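Local coordinates for lysyl oxidase (Pichia pastoris, PDB 1W7C), which is a copper- and topaquinone-dependent amine oxidase that probably converts primary amines, among them the side chains of peptidyl lysines, into aldehydes, at residues Asp499-Val511 with Asp636-Val648. Sequence-based numbering, arbitrary orientation.
Sequences DVGGTKNRASQYV and DESLDGEDIVAWV. Unlike the reference sequence in segment 499-511: Gln509 (reference Lys). With CA (calcium ion), chain D; CA (calcium ion), chain E.
A calcium site of the copper amine oxidase enzyme domain joins the two segments: Asp499 OD1 and Asp643 OD1 each bind the ion at 2.3 Å, their carboxylate planes 67° apart. Ile644 O and a water are further ligands, and Asp497 and Leu498 complete the shell. That water also donates to Thr503 O and accepts from Ile644 N, tying the metal to both backbones. Lys65 is a polar partner of both carboxylates, forming a salt bridge with Asp643 OD2.

Beside the site, the strands that run through Asn505 and Glu642 pair antiparallel for a short way and then splay apart. Asn505 N donates to Glu642 O (2.8 Å) from above the carbonyl plane, whereas Glu642 N reaches Asn505 O (3.0 Å) within it. Gly641 and Glu642 both face Asn505, a G1 beta bulge, and Gly641 N adds a weak bond to Asn505 O. The positive phi of Gly641 suits the glycine of the bulge, and the Lys504 side chain packs over it, CE 3.5 Å from Gly641 O. Ile644 CD1 lies against the backbone at Ala507 N (3.5 Å).

Asp640, its CG anti to the backbone N (chi1 -167°), brings OD1 to the edge of the Arg506 guanidinium, where NE forms a salt bridge of 2.8 Å nearly in plane. A leucine in place of Arg506 would probably leave the Asp640 carboxylate without this charged mate and break the water link from NH2 to Asp640 O.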
loop_
_atom_site.group_PDB
_atom_site.type_symbol
_atom_site.label_atom_id
_atom_site.label_comp_id
_atom_site.label_asym_id
_atom_site.label_seq_id
_atom_site.Cartn_x
_atom_site.Cartn_y
_atom_site.Cartn_z
ATOM N N ASP A 499 -6.481 16.222 -16.708
ATOM C CA ASP A 499 -7.213 16.736 -17.861
ATOM C C ASP A 499 -7.531 15.479 -18.705
ATOM O O ASP A 499 -6.768 15.106 -19.613
ATOM C CB ASP A 499 -6.360 17.692 -18.709
ATOM C CG ASP A 499 -6.215 19.081 -18.139
ATOM O OD1 ASP A 499 -6.889 19.473 -17.158
ATOM O OD2 ASP A 499 -5.365 19.849 -18.717
ATOM N N VAL A 500 -8.569 14.766 -18.325
ATOM C CA VAL A 500 -8.860 13.484 -18.945
ATOM C C VAL A 500 -9.643 13.676 -20.231
ATOM O O VAL A 500 -10.770 14.151 -20.214
ATOM C CB VAL A 500 -9.643 12.565 -17.974
ATOM C CG1 VAL A 500 -9.836 11.216 -18.608
ATOM C CG2 VAL A 500 -8.888 12.444 -16.676
ATOM N N GLY A 501 -9.030 13.326 -21.348
ATOM C CA GLY A 501 -9.681 13.533 -22.626
ATOM C C GLY A 501 -10.062 14.983 -22.809
ATOM O O GLY A 501 -11.238 15.281 -23.101
ATOM N N GLY A 502 -9.061 15.847 -22.584
ATOM C CA GLY A 502 -9.164 17.296 -22.656
ATOM C C GLY A 502 -9.343 17.970 -21.311
ATOM O O GLY A 502 -9.397 17.300 -20.274
ATOM N N THR A 503 -9.390 19.293 -21.299
ATOM C CA THR A 503 -9.610 19.999 -20.044
ATOM C C THR A 503 -11.005 19.881 -19.481
ATOM O O THR A 503 -11.205 19.898 -18.244
ATOM C CB THR A 503 -9.263 21.501 -20.166
ATOM O OG1 THR A 503 -10.049 22.111 -21.216
ATOM C CG2 THR A 503 -7.803 21.748 -20.457
ATOM N N LYS A 504 -12.009 19.847 -20.350
ATOM C CA LYS A 504 -13.395 19.917 -19.906
ATOM C C LYS A 504 -13.790 18.547 -19.362
ATOM O O LYS A 504 -13.902 17.576 -20.133
ATOM C CB LYS A 504 -14.348 20.349 -21.046
ATOM C CG LYS A 504 -15.742 20.599 -20.591
ATOM C CD LYS A 504 -16.744 20.928 -21.729
ATOM C CE LYS A 504 -18.163 21.206 -21.201
ATOM N NZ LYS A 504 -19.079 21.590 -22.308
ATOM N N ASN A 505 -13.996 18.488 -18.045
ATOM C CA ASN A 505 -14.172 17.244 -17.334
ATOM C C ASN A 505 -15.376 17.319 -16.389
ATOM O O ASN A 505 -16.017 18.355 -16.228
ATOM C CB ASN A 505 -12.900 16.902 -16.501
ATOM C CG ASN A 505 -11.659 16.510 -17.310
ATOM O OD1 ASN A 505 -10.605 16.317 -16.695
ATOM N ND2 ASN A 505 -11.760 16.339 -18.641
ATOM N N ARG A 506 -15.701 16.156 -15.806
ATOM C CA ARG A 506 -16.699 16.025 -14.743
ATOM C C ARG A 506 -16.060 15.139 -13.695
ATOM O O ARG A 506 -15.206 14.323 -14.016
ATOM C CB ARG A 506 -17.924 15.315 -15.268
ATOM C CG ARG A 506 -18.784 16.084 -16.077
ATOM C CD ARG A 506 -20.235 15.495 -16.119
ATOM N NE ARG A 506 -20.946 16.263 -17.092
ATOM C CZ ARG A 506 -20.788 16.146 -18.398
ATOM N NH1 ARG A 506 -20.121 15.154 -18.905
ATOM N NH2 ARG A 506 -21.463 16.969 -19.187
ATOM N N ALA A 507 -16.389 15.344 -12.443
ATOM C CA ALA A 507 -15.966 14.461 -11.381
ATOM C C ALA A 507 -17.185 13.686 -10.917
ATOM O O ALA A 507 -18.248 14.242 -10.724
ATOM C CB ALA A 507 -15.397 15.254 -10.222
ATOM N N SER A 508 -17.011 12.379 -10.743
ATOM C CA SER A 508 -18.112 11.515 -10.367
ATOM C C SER A 508 -17.672 10.487 -9.378
ATOM O O SER A 508 -16.487 10.264 -9.158
ATOM C CB SER A 508 -18.680 10.803 -11.586
ATOM O OG SER A 508 -17.746 9.841 -12.083
ATOM N N GLN A 509 -18.635 9.878 -8.714
ATOM C CA GLN A 509 -18.357 8.723 -7.882
ATOM C C GLN A 509 -19.359 7.623 -8.194
ATOM O O GLN A 509 -20.551 7.899 -8.388
ATOM C CB GLN A 509 -18.464 9.100 -6.401
ATOM C CG GLN A 509 -19.765 9.595 -5.953
ATOM C CD GLN A 509 -19.769 9.965 -4.510
ATOM O OE1 GLN A 509 -18.813 9.665 -3.764
ATOM N NE2 GLN A 509 -20.850 10.639 -4.086
ATOM N N TYR A 510 -18.867 6.398 -8.256
ATOM C CA TYR A 510 -19.740 5.229 -8.213
ATOM C C TYR A 510 -19.884 4.804 -6.759
ATOM O O TYR A 510 -18.909 4.311 -6.170
ATOM C CB TYR A 510 -19.191 4.083 -9.062
ATOM C CG TYR A 510 -19.417 4.284 -10.552
ATOM C CD1 TYR A 510 -18.541 5.008 -11.320
ATOM C CD2 TYR A 510 -20.551 3.804 -11.168
ATOM C CE1 TYR A 510 -18.756 5.205 -12.664
ATOM C CE2 TYR A 510 -20.781 4.019 -12.509
ATOM C CZ TYR A 510 -19.877 4.716 -13.256
ATOM O OH TYR A 510 -20.092 4.938 -14.605
ATOM N N VAL A 511 -21.057 5.032 -6.188
ATOM C CA VAL A 511 -21.363 4.717 -4.806
ATOM C C VAL A 511 -21.833 3.269 -4.774
ATOM O O VAL A 511 -22.642 2.851 -5.604
ATOM C CB VAL A 511 -22.474 5.667 -4.247
ATOM C CG1 VAL A 511 -22.921 5.300 -2.845
ATOM C CG2 VAL A 511 -22.001 7.099 -4.344
ATOM N N ASP A 636 -18.413 27.234 -4.425
ATOM C CA ASP A 636 -19.623 26.593 -4.942
ATOM C C ASP A 636 -19.715 26.668 -6.461
ATOM O O ASP A 636 -20.803 26.583 -7.027
ATOM C CB ASP A 636 -20.882 27.223 -4.324
ATOM C CG ASP A 636 -22.132 26.460 -4.636
ATOM O OD1 ASP A 636 -22.074 25.191 -4.532
ATOM O OD2 ASP A 636 -23.233 27.078 -4.949
ATOM N N GLU A 637 -18.585 26.739 -7.124
ATOM C CA GLU A 637 -18.611 26.845 -8.571
ATOM C C GLU A 637 -18.976 25.507 -9.201
ATOM O O GLU A 637 -18.674 24.453 -8.660
ATOM C CB GLU A 637 -17.301 27.366 -9.133
ATOM C CG GLU A 637 -17.058 28.833 -8.797
ATOM C CD GLU A 637 -15.715 29.338 -9.278
ATOM O OE1 GLU A 637 -14.702 28.695 -8.959
ATOM O OE2 GLU A 637 -15.667 30.396 -9.948
ATOM N N SER A 638 -19.680 25.561 -10.308
ATOM C CA SER A 638 -20.004 24.353 -11.048
ATOM C C SER A 638 -18.742 23.645 -11.528
ATOM O O SER A 638 -17.817 24.260 -12.041
ATOM C CB SER A 638 -20.857 24.671 -12.270
ATOM O OG SER A 638 -21.133 23.485 -13.009
ATOM N N LEU A 639 -18.755 22.336 -11.364
ATOM C CA LEU A 639 -17.696 21.470 -11.877
ATOM C C LEU A 639 -18.233 20.590 -13.021
ATOM O O LEU A 639 -17.570 19.664 -13.470
ATOM C CB LEU A 639 -17.170 20.562 -10.761
ATOM C CG LEU A 639 -16.539 21.273 -9.559
ATOM C CD1 LEU A 639 -16.205 20.237 -8.483
ATOM C CD2 LEU A 639 -15.343 22.098 -9.934
ATOM N N ASP A 640 -19.459 20.871 -13.456
ATOM C CA ASP A 640 -20.176 19.990 -14.361
ATOM C C ASP A 640 -19.808 20.354 -15.812
ATOM O O ASP A 640 -20.507 21.090 -16.463
ATOM C CB ASP A 640 -21.689 20.146 -14.077
ATOM C CG ASP A 640 -22.525 19.081 -14.708
ATOM O OD1 ASP A 640 -21.988 18.262 -15.449
ATOM O OD2 ASP A 640 -23.756 18.995 -14.530
ATOM N N GLY A 641 -18.648 19.888 -16.265
ATOM C CA GLY A 641 -18.114 20.231 -17.586
ATOM C C GLY A 641 -17.206 21.448 -17.474
ATOM O O GLY A 641 -17.502 22.527 -17.981
ATOM N N GLU A 642 -16.121 21.277 -16.742
ATOM C CA GLU A 642 -15.204 22.335 -16.402
ATOM C C GLU A 642 -13.810 21.744 -16.282
ATOM O O GLU A 642 -13.660 20.538 -16.147
ATOM C CB GLU A 642 -15.619 23.014 -15.095
ATOM C CG GLU A 642 -16.955 23.745 -15.155
ATOM C CD GLU A 642 -17.010 24.939 -16.098
ATOM O OE1 GLU A 642 -15.974 25.529 -16.446
ATOM O OE2 GLU A 642 -18.129 25.304 -16.488
ATOM N N ASP A 643 -12.800 22.601 -16.290
ATOM C CA ASP A 643 -11.429 22.162 -15.991
ATOM C C ASP A 643 -11.320 22.019 -14.479
ATOM O O ASP A 643 -11.477 23.002 -13.732
ATOM C CB ASP A 643 -10.467 23.204 -16.511
ATOM C CG ASP A 643 -9.043 22.795 -16.388
ATOM O OD1 ASP A 643 -8.757 21.773 -15.727
ATOM O OD2 ASP A 643 -8.134 23.455 -16.976
ATOM N N ILE A 644 -11.139 20.781 -14.032
ATOM C CA ILE A 644 -11.132 20.422 -12.627
ATOM C C ILE A 644 -9.688 20.177 -12.210
ATOM O O ILE A 644 -8.848 19.656 -12.974
ATOM C CB ILE A 644 -11.996 19.145 -12.412
ATOM C CG1 ILE A 644 -13.449 19.423 -12.804
ATOM C CG2 ILE A 644 -11.911 18.661 -10.953
ATOM C CD1 ILE A 644 -14.345 18.221 -12.811
ATOM N N VAL A 645 -9.413 20.559 -10.965
ATOM C CA VAL A 645 -8.170 20.217 -10.281
ATOM C C VAL A 645 -8.555 19.434 -9.007
ATOM O O VAL A 645 -9.488 19.820 -8.285
ATOM C CB VAL A 645 -7.399 21.496 -9.837
ATOM C CG1 VAL A 645 -6.145 21.161 -9.061
ATOM C CG2 VAL A 645 -7.120 22.377 -11.019
ATOM N N ALA A 646 -7.857 18.312 -8.779
ATOM C CA ALA A 646 -7.996 17.582 -7.525
ATOM C C ALA A 646 -6.795 17.920 -6.655
ATOM O O ALA A 646 -5.680 17.820 -7.059
ATOM C CB ALA A 646 -8.082 16.084 -7.757
ATOM N N TRP A 647 -7.095 18.305 -5.424
ATOM C CA TRP A 647 -6.063 18.605 -4.414
ATOM C C TRP A 647 -6.162 17.422 -3.442
ATOM O O TRP A 647 -7.145 17.319 -2.687
ATOM C CB TRP A 647 -6.392 19.953 -3.716
ATOM C CG TRP A 647 -6.549 21.116 -4.656
ATOM C CD1 TRP A 647 -7.692 21.465 -5.255
ATOM C CD2 TRP A 647 -5.564 22.106 -5.050
ATOM N NE1 TRP A 647 -7.490 22.560 -6.057
ATOM C CE2 TRP A 647 -6.194 22.980 -5.948
ATOM C CE3 TRP A 647 -4.206 22.293 -4.782
ATOM C CZ2 TRP A 647 -5.547 24.072 -6.526
ATOM C CZ3 TRP A 647 -3.548 23.379 -5.351
ATOM C CH2 TRP A 647 -4.218 24.255 -6.237
ATOM N N VAL A 648 -5.166 16.528 -3.530
ATOM C CA VAL A 648 -5.200 15.231 -2.908
ATOM C C VAL A 648 -4.229 15.183 -1.756
ATOM O O VAL A 648 -3.073 15.550 -1.904
ATOM C CB VAL A 648 -4.867 14.105 -3.916
ATOM C CG1 VAL A 648 -4.972 12.789 -3.236
ATOM C CG2 VAL A 648 -5.789 14.188 -5.129
HETATM CA CA CA D . -7.882 19.706 -15.127
HETATM CA CA CA E . -13.798 27.958 -6.953
HETATM O O HOH W 1 -9.969 18.916 -16.073
HETATM O O HOH W 2 -22.397 19.779 -18.480
HETATM O O HOH W 3 -18.457 17.306 -12.213
HETATM O O HOH W 4 -11.765 27.591 -8.178
HETATM O O HOH W 5 -12.688 30.098 -6.759
#